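Local coordinates for protein 303aa long hypothetical esterase (Sulfolobus tokodaii, PDB 3AIN) that hydrolyses carboxylic esters, as a thermostable carboxylesterase related to hormone-sensitive lipase that is built on an alpha/beta-hydrolase fold and forms a dimer, at residues A[82-87]-A[121-126]; A[110-115]-A[297-302]; A[143-148]-A[181-186]; A[247-252]-A[273-278]. The protein carries 1 engineered substitution. All coordinates share one frame; numbering follows the deposited sequence.

In the fold
Three of the four contacts are buried; interaction 3 is partly open to solvent. Interaction 1 is backbone chemistry, two strands of the central sheet joined by paired hydrogen bonds, whereas interactions 2, 3 and 4 pack apolar side chains around helices or loops that flank the sheet. Interactions 1 and 2 touch through Y82, whose hydroxyl meets D110 of helix 110-120, the helix that leads into strand 123-127. Interactions 3 and 4 touch as well: K184 of helix 171-185 bonds to the carbonyls of D248 and N250, and I181 packs on A247 and L252. Interaction 2 lies across the chain's centre from both interactions 3 and 4.

Interaction 1. Residues A[82-87]-A[121-126]; sequences YYPKTQ and QCVTIS
Y82 and T124 form an antiparallel hydrogen-bonded pair. Y82 N gives a nearly straight bond (172°) to T124 O at 2.8 Å, and T124 N returns one to Y82 O at 2.9 Å, lying in the plane of that carbonyl. Y82 O also receives a CA-H contact from V123 CA at 3.2 Å. Two waters add bridges at the two ends: one donates to Y82 OH and also bonds to S126 OG, the other donates to Q121 O and also bonds to T86 OG1. With CG beside its backbone N (chi1 -56°), the Y82 ring runs along the neighbouring strand, its edge toward T124 O and S126 CB. Y83 CD1 lies 3.7 Å from V123 CG2, the side chains side by side. P84 CD sits 3.4 Å from C122 O, just past the bonded pair. The T86 and Q121 side chains cross at about a right angle, with T86 CG2 3.6 Å from Q121 NE2. C122 is tied by a disulfide to C120 at the end of helix 110-120. Y82 packs on C113 and T117 of that helix and bonds through OH to D110, while on the far edge of strand 123-127 V123 and I125 pair with strand 92-96.

Interaction 2. Residues A[110-115]-A[297-302]; sequences DPLCRA and SFFPFI
F299 reaches from its loop to helix 110-120 and carries most of the contact with L112, P111 and A115. Its CB points toward the helix, and CG stands between the backbone N and the carbonyl carbon (chi1 67°), which sends the ring out to the helix surface. Along one side of the ring, CD2 meets the L112 methyl CD1 at 4.1 Å, the two side chains lying at a slant to each other. CE2, one atom further out, comes to 3.8 Å from L112 CA, against the helix backbone itself. On the other side CE1 touches the A115 methyl, CB. The tip, CZ, lies 3.7 Å from P111 O and 3.8 Å from A115 CB, over one turn of helix; P111 O is already engaged as acceptor of the helical bond from A115 N. In this alpha/beta-hydrolase fold the contact joins the helix preceding strand 123-127 to the loop between strand 283-288 and helix 303-321. The last helix closes over the same cluster, with I309 packing on both L112 and F299, and R306 on F299. From within the loop, P300 CD lies 3.3 Å above one face of the F299 ring, displaced toward the rim. Two residues before F299, S297 OG lies 4.3 Å from L112 CD2, a loose contact between a hydroxyl oxygen and a methyl; the S297 side chain is about 5 Å from a bound phosphate ion, probably from the crystallisation liquor. Away from F299, R114 NE bridges to D110 OD2 at 2.7 Å, and D110 also pairs with R59 and R80.

Interaction 3. Residues A[143-148]-A[181-186]; sequences DSFDAL and ILSKKE
F145 and L182 are the closest backbone points, their CA atoms 7.2 Å apart, where segments 143-148 and 181-185 of two helices cross at -53° with axes 10.6 Å apart at closest approach. F145 is the main side chain of the contact. Its ring, swung away from the backbone N (chi1 -179°), reaches the turn formed by L182, S183 and E186. L182 CB makes an off-centre CH-pi contact, 4.1 Å from the F145 ring centroid and 30° off the normal, while L182 CD1 reaches back to F145 CB. The hydroxyl of S183 lies at the edge of the same ring, near its plane, with OG 3.7 Å from F145 CE1. S183 OG is hydrogen-bonded to T179 O in its own helix, consistent with its place among apolar carbons. From one helical turn beyond F145, L148 CD1 also lies 3.6 Å from S183 OG. At the outer margin the E186 chain, bent at chi2, brings CG to 3.8 Å from F145 CZ, and the carboxylate carbon also borders that end of the ring. L148 faces inward and packs on V94 and Y96 of strand 92-96 and on I164 and V166 of strand 164-169. The contact thus joins helix 139-153 to helix 171-185, two helices laid against the parallel part of the sheet, in the layered arrangement of the alpha/beta-hydrolase fold.

Interaction 4. Residues A[247-252]-A[273-278]; sequences ADLNDL and ANKLLQ
L249, L252 and L276 supply the apolar part of the contact. L276 CD2 is shared, lying 4.0 Å from L249 CB and 3.9 Å from L252 CD1, with the L252 and L276 side chains crossing at about a right angle. L249 CD1 turns instead to the aliphatic stem of K275, meeting CG at 3.7 Å, again nearly at right angles. The polar part belongs to the end of K275. Its chain runs extended from CG and bends at chi4 (-96°), which brings NZ to 2.8 Å from A247 O; NZ is hydrogen-bonded to I245 O. A water accepts from L249 N and, weakly, from K275 NZ, linking loop backbone and lysine. Within the loop, D248 OD1 accepts from N250 N at 2.9 Å, an Asx turn overlapping the start of the type II turn from L249 to L252. Around these groups, I181 of helix 171-185 also packs on L249, and L276 rests on V283 and I257 of the sheet. The chemistry is divided along one lysine: its methylenes extend the leucine cluster, while its ammonium group, probably charged, is bonded to I245 O and lies near A247 O, so that one side chain of helix 266-278 meets the loop through both apolar and polar parts.

Interaction 1. Residues A[82-87]-A[121-126]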
loop_
_atom_site.group_PDB
_atom_site.type_symbol
_atom_site.label_atom_id
_atom_site.label_comp_id
_atom_site.label_asym_id
_atom_site.label_seq_id
_atom_site.Cartn_x
_atom_site.Cartn_y
_atom_site.Cartn_z
ATOM N N TYR A 82 -2.538 -24.038 2.218
ATOM C CA TYR A 82 -2.308 -23.687 0.791
ATOM C C TYR A 82 -0.796 -23.532 0.596
ATOM O O TYR A 82 -0.145 -22.690 1.220
ATOM C CB TYR A 82 -2.994 -22.352 0.411
ATOM C CG TYR A 82 -4.487 -22.285 0.687
ATOM C CD1 TYR A 82 -5.421 -22.477 -0.338
ATOM C CD2 TYR A 82 -4.971 -22.009 1.975
ATOM C CE1 TYR A 82 -6.802 -22.398 -0.091
ATOM C CE2 TYR A 82 -6.329 -21.818 2.195
ATOM C CZ TYR A 82 -7.238 -22.073 1.182
ATOM O OH TYR A 82 -8.572 -21.940 1.422
ATOM N N TYR A 83 -0.254 -24.278 -0.364
ATOM C CA TYR A 83 1.142 -24.100 -0.765
ATOM C C TYR A 83 1.227 -23.260 -2.036
ATOM O O TYR A 83 0.407 -23.408 -2.937
ATOM C CB TYR A 83 1.769 -25.472 -1.073
ATOM C CG TYR A 83 1.964 -26.333 0.145
ATOM C CD1 TYR A 83 3.178 -26.340 0.809
ATOM C CD2 TYR A 83 0.965 -27.179 0.589
ATOM C CE1 TYR A 83 3.382 -27.140 1.918
ATOM C CE2 TYR A 83 1.171 -28.006 1.690
ATOM C CZ TYR A 83 2.379 -27.971 2.344
ATOM O OH TYR A 83 2.587 -28.771 3.448
ATOM N N PRO A 84 2.251 -22.419 -2.137
ATOM C CA PRO A 84 2.403 -21.630 -3.352
ATOM C C PRO A 84 3.018 -22.482 -4.452
ATOM O O PRO A 84 3.352 -23.651 -4.218
ATOM C CB PRO A 84 3.392 -20.547 -2.935
ATOM C CG PRO A 84 4.223 -21.192 -1.899
ATOM C CD PRO A 84 3.290 -22.109 -1.141
ATOM N N LYS A 85 3.174 -21.881 -5.629
ATOM C CA LYS A 85 3.661 -22.592 -6.803
ATOM C C LYS A 85 5.187 -22.657 -6.799
ATOM O O LYS A 85 5.776 -23.325 -7.642
ATOM C CB LYS A 85 3.167 -21.906 -8.092
ATOM C CG LYS A 85 1.673 -21.679 -8.199
ATOM C CD LYS A 85 1.397 -20.264 -8.741
ATOM C CE LYS A 85 0.136 -20.186 -9.589
ATOM N NZ LYS A 85 0.227 -21.066 -10.783
ATOM N N THR A 86 5.817 -21.841 -5.959
ATOM C CA THR A 86 7.266 -21.771 -5.879
ATOM C C THR A 86 7.808 -22.941 -5.074
ATOM O O THR A 86 7.064 -23.609 -4.341
ATOM C CB THR A 86 7.731 -20.471 -5.210
ATOM O OG1 THR A 86 7.145 -20.359 -3.901
ATOM C CG2 THR A 86 7.333 -19.257 -6.064
ATOM N N GLN A 87 9.126 -23.113 -5.101
ATOM C CA GLN A 87 9.732 -24.158 -4.296
ATOM C C GLN A 87 10.156 -23.628 -2.915
ATOM O O GLN A 87 10.384 -22.426 -2.749
ATOM C CB GLN A 87 10.880 -24.820 -5.064
ATOM C CG GLN A 87 12.207 -24.864 -4.327
ATOM C CD GLN A 87 13.252 -25.670 -5.080
ATOM O OE1 GLN A 87 12.914 -26.562 -5.862
ATOM N NE2 GLN A 87 14.513 -25.265 -4.955
ATOM N N GLN A 121 3.731 -15.723 -1.853
ATOM C CA GLN A 121 4.536 -16.927 -2.142
ATOM C C GLN A 121 4.935 -17.636 -0.866
ATOM O O GLN A 121 6.106 -17.977 -0.631
ATOM C CB GLN A 121 5.734 -16.572 -3.003
ATOM C CG GLN A 121 5.258 -15.947 -4.302
ATOM C CD GLN A 121 6.339 -15.833 -5.332
ATOM O OE1 GLN A 121 7.461 -15.450 -5.013
ATOM N NE2 GLN A 121 5.956 -15.963 -6.596
ATOM N N CYS A 122 3.921 -17.914 -0.069
ATOM C CA CYS A 122 4.132 -18.433 1.252
ATOM C C CYS A 122 3.030 -19.455 1.529
ATOM O O CYS A 122 2.095 -19.572 0.744
ATOM C CB CYS A 122 4.159 -17.281 2.237
ATOM S SG CYS A 122 2.528 -16.746 2.732
ATOM N N VAL A 123 3.296 -20.394 2.433
ATOM C CA VAL A 123 2.239 -21.319 2.839
ATOM C C VAL A 123 1.249 -20.526 3.672
ATOM O O VAL A 123 1.634 -19.809 4.586
ATOM C CB VAL A 123 2.815 -22.461 3.695
ATOM C CG1 VAL A 123 1.696 -23.328 4.263
ATOM C CG2 VAL A 123 3.765 -23.281 2.837
ATOM N N THR A 124 -0.022 -20.666 3.339
ATOM C CA THR A 124 -1.077 -20.023 4.122
ATOM C C THR A 124 -1.893 -21.113 4.776
ATOM O O THR A 124 -2.331 -22.049 4.116
ATOM C CB THR A 124 -1.967 -19.171 3.204
ATOM O OG1 THR A 124 -1.138 -18.179 2.585
ATOM C CG2 THR A 124 -3.071 -18.466 4.024
ATOM N N ILE A 125 -2.189 -20.913 6.058
ATOM C CA ILE A 125 -2.990 -21.865 6.801
ATOM C C ILE A 125 -4.213 -21.172 7.366
ATOM O O ILE A 125 -4.134 -20.377 8.301
ATOM C CB ILE A 125 -2.191 -22.553 7.910
ATOM C CG1 ILE A 125 -1.007 -23.289 7.264
ATOM C CG2 ILE A 125 -3.098 -23.563 8.664
ATOM C CD1 ILE A 125 -0.139 -24.052 8.294
ATOM N N SER A 126 -5.346 -21.508 6.779
ATOM C CA SER A 126 -6.604 -20.843 7.098
ATOM C C SER A 126 -7.333 -21.634 8.160
ATOM O O SER A 126 -7.607 -22.830 7.983
ATOM C CB SER A 126 -7.457 -20.725 5.839
ATOM O OG SER A 126 -8.714 -20.095 6.124
HETATM O O HOH W 1 -9.860 -20.419 3.529
HETATM O O HOH W 2 8.278 -18.750 -2.096
#

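Interaction 2. Residues A[110-115]-A[297-302]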
loop_
_atom_site.group_PDB
_atom_site.type_symbol
_atom_site.label_atom_id
_atom_site.label_comp_id
_atom_site.label_asym_id
_atom_site.label_seq_id
_atom_site.Cartn_x
_atom_site.Cartn_y
_atom_site.Cartn_z
ATOM N N ASP A 110 -11.940 -19.225 0.862
ATOM C CA ASP A 110 -10.988 -19.962 0.010
ATOM C C ASP A 110 -10.405 -19.123 -1.155
ATOM O O ASP A 110 -9.197 -19.139 -1.393
ATOM C CB ASP A 110 -11.630 -21.270 -0.479
ATOM C CG ASP A 110 -10.660 -22.158 -1.234
ATOM O OD1 ASP A 110 -9.899 -22.913 -0.580
ATOM O OD2 ASP A 110 -10.732 -22.161 -2.485
ATOM N N PRO A 111 -11.241 -18.337 -1.853
ATOM C CA PRO A 111 -10.676 -17.515 -2.934
ATOM C C PRO A 111 -9.668 -16.500 -2.422
ATOM O O PRO A 111 -8.610 -16.308 -3.038
ATOM C CB PRO A 111 -11.893 -16.798 -3.511
ATOM C CG PRO A 111 -13.038 -17.723 -3.217
ATOM C CD PRO A 111 -12.714 -18.319 -1.849
ATOM N N LEU A 112 -10.003 -15.828 -1.324
ATOM C CA LEU A 112 -9.061 -14.857 -0.769
ATOM C C LEU A 112 -7.755 -15.516 -0.305
ATOM O O LEU A 112 -6.680 -15.005 -0.574
ATOM C CB LEU A 112 -9.713 -14.071 0.374
ATOM C CG LEU A 112 -8.749 -13.126 1.099
ATOM C CD1 LEU A 112 -8.224 -12.040 0.119
ATOM C CD2 LEU A 112 -9.458 -12.446 2.296
ATOM N N CYS A 113 -7.830 -16.655 0.379
ATOM C CA CYS A 113 -6.588 -17.301 0.826
ATOM C C CYS A 113 -5.725 -17.797 -0.336
ATOM O O CYS A 113 -4.514 -17.744 -0.244
ATOM C CB CYS A 113 -6.873 -18.451 1.798
ATOM S SG CYS A 113 -7.464 -17.846 3.422
ATOM N N ARG A 114 -6.345 -18.258 -1.426
ATOM C CA ARG A 114 -5.555 -18.599 -2.623
ATOM C C ARG A 114 -4.841 -17.370 -3.176
ATOM O O ARG A 114 -3.641 -17.413 -3.474
ATOM C CB ARG A 114 -6.437 -19.227 -3.705
ATOM C CG ARG A 114 -6.983 -20.606 -3.329
ATOM C CD ARG A 114 -8.143 -20.942 -4.282
ATOM N NE ARG A 114 -8.621 -22.313 -4.142
ATOM C CZ ARG A 114 -8.165 -23.334 -4.863
ATOM N NH1 ARG A 114 -7.184 -23.147 -5.740
ATOM N NH2 ARG A 114 -8.641 -24.552 -4.661
ATOM N N ALA A 115 -5.552 -16.250 -3.267
ATOM C CA ALA A 115 -4.933 -15.047 -3.767
ATOM C C ALA A 115 -3.784 -14.552 -2.883
ATOM O O ALA A 115 -2.737 -14.166 -3.388
ATOM C CB ALA A 115 -5.965 -13.948 -3.967
ATOM N N SER A 297 -11.955 -8.576 0.548
ATOM C CA SER A 297 -12.710 -9.777 0.152
ATOM C C SER A 297 -13.266 -9.644 -1.247
ATOM O O SER A 297 -13.564 -10.654 -1.904
ATOM C CB SER A 297 -13.861 -10.024 1.138
ATOM O OG SER A 297 -13.334 -10.552 2.338
ATOM N N PHE A 298 -13.535 -8.406 -1.647
ATOM C CA PHE A 298 -14.109 -8.142 -2.966
ATOM C C PHE A 298 -13.061 -7.796 -4.025
ATOM O O PHE A 298 -13.397 -7.192 -5.041
ATOM C CB PHE A 298 -15.179 -7.055 -2.857
ATOM C CG PHE A 298 -16.250 -7.381 -1.866
ATOM C CD1 PHE A 298 -17.101 -8.452 -2.089
ATOM C CD2 PHE A 298 -16.366 -6.668 -0.690
ATOM C CE1 PHE A 298 -18.015 -8.834 -1.135
ATOM C CE2 PHE A 298 -17.303 -7.027 0.257
ATOM C CZ PHE A 298 -18.076 -8.153 0.064
ATOM N N PHE A 299 -11.856 -8.357 -3.880
ATOM C CA PHE A 299 -10.754 -8.087 -4.804
ATOM C C PHE A 299 -11.041 -8.334 -6.284
ATOM O O PHE A 299 -10.431 -7.692 -7.121
ATOM C CB PHE A 299 -9.458 -8.800 -4.379
ATOM C CG PHE A 299 -9.530 -10.307 -4.472
ATOM C CD1 PHE A 299 -9.076 -10.969 -5.609
ATOM C CD2 PHE A 299 -9.996 -11.061 -3.405
ATOM C CE1 PHE A 299 -9.135 -12.354 -5.691
ATOM C CE2 PHE A 299 -10.099 -12.450 -3.485
ATOM C CZ PHE A 299 -9.656 -13.102 -4.633
ATOM N N PRO A 300 -11.887 -9.330 -6.618
ATOM C CA PRO A 300 -12.107 -9.571 -8.046
ATOM C C PRO A 300 -12.735 -8.376 -8.745
ATOM O O PRO A 300 -12.640 -8.266 -9.962
ATOM C CB PRO A 300 -13.081 -10.767 -8.061
ATOM C CG PRO A 300 -12.855 -11.457 -6.780
ATOM C CD PRO A 300 -12.566 -10.340 -5.785
ATOM N N PHE A 301 -13.448 -7.537 -8.008
ATOM C CA PHE A 301 -14.144 -6.435 -8.653
ATOM C C PHE A 301 -13.935 -5.066 -8.039
ATOM O O PHE A 301 -14.384 -4.066 -8.600
ATOM C CB PHE A 301 -15.635 -6.719 -8.786
ATOM C CG PHE A 301 -16.208 -7.493 -7.649
ATOM C CD1 PHE A 301 -16.255 -8.880 -7.701
ATOM C CD2 PHE A 301 -16.877 -6.843 -6.628
ATOM C CE1 PHE A 301 -16.825 -9.607 -6.677
ATOM C CE2 PHE A 301 -17.479 -7.564 -5.611
ATOM C CZ PHE A 301 -17.435 -8.948 -5.628
ATOM N N ILE A 302 -13.209 -5.011 -6.922
ATOM C CA ILE A 302 -12.752 -3.734 -6.368
ATOM C C ILE A 302 -11.230 -3.753 -6.478
ATOM O O ILE A 302 -10.551 -4.520 -5.782
ATOM C CB ILE A 302 -13.167 -3.581 -4.893
ATOM C CG1 ILE A 302 -14.696 -3.639 -4.760
ATOM C CG2 ILE A 302 -12.646 -2.254 -4.288
ATOM C CD1 ILE A 302 -15.192 -3.533 -3.355
#

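Interaction 3. Residues A[143-148]-A[181-186]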
loop_
_atom_site.group_PDB
_atom_site.type_symbol
_atom_site.label_atom_id
_atom_site.label_comp_id
_atom_site.label_asym_id
_atom_site.label_seq_id
_atom_site.Cartn_x
_atom_site.Cartn_y
_atom_site.Cartn_z
ATOM N N ASP A 143 -9.066 -21.204 20.073
ATOM C CA ASP A 143 -8.747 -21.913 18.836
ATOM C C ASP A 143 -7.670 -21.211 18.009
ATOM O O ASP A 143 -6.802 -21.857 17.420
ATOM C CB ASP A 143 -9.993 -22.106 17.972
ATOM C CG ASP A 143 -10.985 -23.059 18.585
ATOM O OD1 ASP A 143 -10.715 -23.587 19.679
ATOM O OD2 ASP A 143 -12.071 -23.219 17.994
ATOM N N SER A 144 -7.781 -19.894 17.870
ATOM C CA SER A 144 -6.801 -19.172 17.055
ATOM C C SER A 144 -5.392 -19.282 17.594
ATOM O O SER A 144 -4.446 -19.499 16.830
ATOM C CB SER A 144 -7.221 -17.705 16.871
ATOM O OG SER A 144 -8.486 -17.643 16.191
ATOM N N PHE A 145 -5.253 -19.201 18.920
ATOM C CA PHE A 145 -3.929 -19.287 19.533
ATOM C C PHE A 145 -3.447 -20.744 19.478
ATOM O O PHE A 145 -2.286 -21.000 19.206
ATOM C CB PHE A 145 -3.984 -18.828 20.994
ATOM C CG PHE A 145 -2.664 -18.874 21.677
ATOM C CD1 PHE A 145 -1.592 -18.178 21.142
ATOM C CD2 PHE A 145 -2.400 -19.900 22.566
ATOM C CE1 PHE A 145 -0.314 -18.316 21.686
ATOM C CE2 PHE A 145 -1.145 -19.999 23.166
ATOM C CZ PHE A 145 -0.093 -19.242 22.685
ATOM N N ASP A 146 -4.340 -21.677 19.773
ATOM C CA ASP A 146 -3.961 -23.109 19.765
ATOM C C ASP A 146 -3.463 -23.478 18.362
ATOM O O ASP A 146 -2.469 -24.197 18.218
ATOM C CB ASP A 146 -5.161 -24.002 20.112
ATOM C CG ASP A 146 -5.497 -23.998 21.605
ATOM O OD1 ASP A 146 -4.735 -23.405 22.405
ATOM O OD2 ASP A 146 -6.546 -24.552 21.961
ATOM N N ALA A 147 -4.163 -23.006 17.327
ATOM C CA ALA A 147 -3.698 -23.250 15.943
ATOM C C ALA A 147 -2.337 -22.628 15.674
ATOM O O ALA A 147 -1.474 -23.262 15.051
ATOM C CB ALA A 147 -4.763 -22.743 14.911
ATOM N N LEU A 148 -2.120 -21.392 16.099
ATOM C CA LEU A 148 -0.830 -20.784 15.863
ATOM C C LEU A 148 0.296 -21.557 16.544
ATOM O O LEU A 148 1.256 -21.808 15.993
ATOM C CB LEU A 148 -0.822 -19.344 16.332
ATOM C CG LEU A 148 0.433 -18.508 16.191
ATOM C CD1 LEU A 148 1.356 -18.936 17.218
ATOM C CD2 LEU A 148 1.068 -18.647 14.869
ATOM N N ILE A 181 -0.378 -11.104 20.692
ATOM C CA ILE A 181 -0.181 -10.735 22.105
ATOM C C ILE A 181 0.050 -11.991 22.939
ATOM O O ILE A 181 0.943 -12.021 23.789
ATOM C CB ILE A 181 -1.361 -9.916 22.664
ATOM C CG1 ILE A 181 -1.370 -8.527 21.992
ATOM C CG2 ILE A 181 -1.244 -9.742 24.217
ATOM C CD1 ILE A 181 -2.720 -7.881 21.984
ATOM N N LEU A 182 -0.786 -13.004 22.728
ATOM C CA LEU A 182 -0.672 -14.241 23.521
ATOM C C LEU A 182 0.637 -14.985 23.254
ATOM O O LEU A 182 1.154 -15.665 24.142
ATOM C CB LEU A 182 -1.860 -15.165 23.251
ATOM C CG LEU A 182 -3.214 -14.670 23.762
ATOM C CD1 LEU A 182 -4.366 -15.508 23.203
ATOM C CD2 LEU A 182 -3.286 -14.567 25.287
ATOM N N SER A 183 1.149 -14.859 22.029
ATOM C CA SER A 183 2.409 -15.493 21.612
ATOM C C SER A 183 3.608 -14.883 22.328
ATOM O O SER A 183 4.523 -15.590 22.760
ATOM C CB SER A 183 2.585 -15.373 20.086
ATOM O OG SER A 183 1.565 -16.082 19.392
ATOM N N LYS A 184 3.573 -13.572 22.520
ATOM C CA LYS A 184 4.637 -12.891 23.246
ATOM C C LYS A 184 4.754 -13.462 24.661
ATOM O O LYS A 184 5.847 -13.821 25.118
ATOM C CB LYS A 184 4.368 -11.380 23.274
ATOM C CG LYS A 184 4.806 -10.688 24.542
ATOM C CD LYS A 184 4.854 -9.181 24.341
ATOM C CE LYS A 184 3.586 -8.519 24.841
ATOM N NZ LYS A 184 3.841 -7.092 25.271
ATOM N N LYS A 185 3.601 -13.761 25.246
ATOM C CA LYS A 185 3.529 -14.211 26.625
ATOM C C LYS A 185 4.114 -15.607 26.783
ATOM O O LYS A 185 4.633 -15.940 27.842
ATOM C CB LYS A 185 2.081 -14.191 27.117
ATOM C CG LYS A 185 1.363 -12.869 26.882
ATOM C CD LYS A 185 -0.104 -12.959 27.295
ATOM C CE LYS A 185 -0.367 -12.227 28.600
ATOM N NZ LYS A 185 -0.776 -10.812 28.367
ATOM N N GLU A 186 4.151 -16.362 25.684
ATOM C CA GLU A 186 4.683 -17.721 25.683
ATOM C C GLU A 186 6.026 -17.851 24.975
ATOM O O GLU A 186 6.351 -18.931 24.487
ATOM C CB GLU A 186 3.698 -18.682 25.016
ATOM C CG GLU A 186 2.290 -18.565 25.542
ATOM C CD GLU A 186 1.749 -19.884 26.029
ATOM O OE1 GLU A 186 2.228 -20.932 25.550
ATOM O OE2 GLU A 186 0.785 -19.865 26.822
#

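Interaction 4. Residues A[247-252]-A[273-278]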
loop_
_atom_site.group_PDB
_atom_site.type_symbol
_atom_site.label_atom_id
_atom_site.label_comp_id
_atom_site.label_asym_id
_atom_site.label_seq_id
_atom_site.Cartn_x
_atom_site.Cartn_y
_atom_site.Cartn_z
ATOM N N ALA A 247 -4.054 -4.102 25.707
ATOM C CA ALA A 247 -2.866 -4.865 26.099
ATOM C C ALA A 247 -1.629 -3.968 26.037
ATOM O O ALA A 247 -1.628 -2.953 25.343
ATOM C CB ALA A 247 -2.682 -6.079 25.152
ATOM N N ASP A 248 -0.561 -4.384 26.723
ATOM C CA ASP A 248 0.773 -3.821 26.528
ATOM C C ASP A 248 1.379 -4.377 25.232
ATOM O O ASP A 248 1.475 -5.595 25.040
ATOM C CB ASP A 248 1.636 -4.176 27.763
ATOM C CG ASP A 248 3.112 -3.835 27.596
ATOM O OD1 ASP A 248 3.558 -3.543 26.475
ATOM O OD2 ASP A 248 3.865 -4.066 28.574
ATOM N N LEU A 249 1.637 -3.482 24.279
ATOM C CA LEU A 249 1.949 -3.902 22.920
ATOM C C LEU A 249 3.445 -3.908 22.635
ATOM O O LEU A 249 3.861 -4.047 21.492
ATOM C CB LEU A 249 1.207 -3.014 21.899
ATOM C CG LEU A 249 -0.328 -2.934 22.057
ATOM C CD1 LEU A 249 -0.917 -2.103 20.898
ATOM C CD2 LEU A 249 -1.002 -4.309 22.088
ATOM N N ASN A 250 4.266 -3.705 23.673
ATOM C CA ASN A 250 5.708 -3.835 23.507
ATOM C C ASN A 250 6.085 -5.216 22.987
ATOM O O ASN A 250 5.435 -6.203 23.324
ATOM C CB ASN A 250 6.403 -3.609 24.851
ATOM C CG ASN A 250 6.325 -2.170 25.311
ATOM O OD1 ASN A 250 7.153 -1.339 24.929
ATOM N ND2 ASN A 250 5.368 -1.879 26.181
ATOM N N ASP A 251 7.110 -5.261 22.142
ATOM C CA ASP A 251 7.790 -6.502 21.765
ATOM C C ASP A 251 6.934 -7.394 20.879
ATOM O O ASP A 251 7.232 -8.568 20.705
ATOM C CB ASP A 251 8.278 -7.276 23.004
ATOM C CG ASP A 251 9.232 -6.451 23.869
ATOM O OD1 ASP A 251 10.197 -5.900 23.318
ATOM O OD2 ASP A 251 8.928 -6.235 25.054
ATOM N N LEU A 252 5.908 -6.815 20.260
ATOM C CA LEU A 252 5.094 -7.559 19.306
ATOM C C LEU A 252 5.746 -7.511 17.926
ATOM O O LEU A 252 6.628 -6.700 17.659
ATOM C CB LEU A 252 3.653 -6.971 19.254
ATOM C CG LEU A 252 2.785 -7.163 20.512
ATOM C CD1 LEU A 252 1.389 -6.508 20.396
ATOM C CD2 LEU A 252 2.616 -8.619 20.895
ATOM N N ALA A 273 -2.311 0.841 15.296
ATOM C CA ALA A 273 -1.006 1.140 14.685
ATOM C C ALA A 273 -0.238 2.130 15.564
ATOM O O ALA A 273 0.970 1.989 15.753
ATOM C CB ALA A 273 -1.179 1.714 13.251
ATOM N N ASN A 274 -0.910 3.195 15.968
ATOM C CA ASN A 274 -0.253 4.244 16.750
ATOM C C ASN A 274 0.281 3.726 18.081
ATOM O O ASN A 274 1.384 4.108 18.495
ATOM C CB ASN A 274 -1.181 5.440 16.943
ATOM C CG ASN A 274 -1.451 6.183 15.625
ATOM O OD1 ASN A 274 -2.492 6.833 15.451
ATOM N ND2 ASN A 274 -0.625 5.905 14.642
ATOM N N LYS A 275 -0.521 2.930 18.776
ATOM C CA LYS A 275 -0.096 2.370 20.059
ATOM C C LYS A 275 1.040 1.366 19.905
ATOM O O LYS A 275 2.034 1.426 20.657
ATOM C CB LYS A 275 -1.289 1.768 20.804
ATOM C CG LYS A 275 -1.011 1.326 22.250
ATOM C CD LYS A 275 -2.339 0.912 22.898
ATOM C CE LYS A 275 -2.333 1.045 24.410
ATOM N NZ LYS A 275 -2.001 -0.239 25.036
ATOM N N LEU A 276 1.023 0.597 18.814
ATOM C CA LEU A 276 2.193 -0.205 18.460
ATOM C C LEU A 276 3.442 0.641 18.262
ATOM O O LEU A 276 4.508 0.301 18.777
ATOM C CB LEU A 276 1.934 -1.038 17.200
ATOM C CG LEU A 276 1.086 -2.287 17.382
ATOM C CD1 LEU A 276 0.513 -2.743 15.998
ATOM C CD2 LEU A 276 1.910 -3.427 18.025
ATOM N N LEU A 277 3.328 1.718 17.493
ATOM C CA LEU A 277 4.469 2.587 17.222
ATOM C C LEU A 277 5.008 3.197 18.516
ATOM O O LEU A 277 6.230 3.252 18.722
ATOM C CB LEU A 277 4.070 3.703 16.246
ATOM C CG LEU A 277 3.917 3.283 14.788
ATOM C CD1 LEU A 277 3.325 4.488 14.029
ATOM C CD2 LEU A 277 5.285 2.871 14.163
ATOM N N GLN A 278 4.099 3.609 19.388
ATOM C CA GLN A 278 4.461 4.235 20.663
ATOM C C GLN A 278 5.158 3.208 21.544
ATOM O O GLN A 278 5.750 3.568 22.575
ATOM C CB GLN A 278 3.219 4.750 21.401
ATOM C CG GLN A 278 2.512 5.943 20.764
ATOM C CD GLN A 278 1.238 6.337 21.531
ATOM O OE1 GLN A 278 0.487 5.478 22.038
ATOM N NE2 GLN A 278 0.963 7.628 21.568
HETATM O O HOH W 3 1.354 -0.655 24.786
#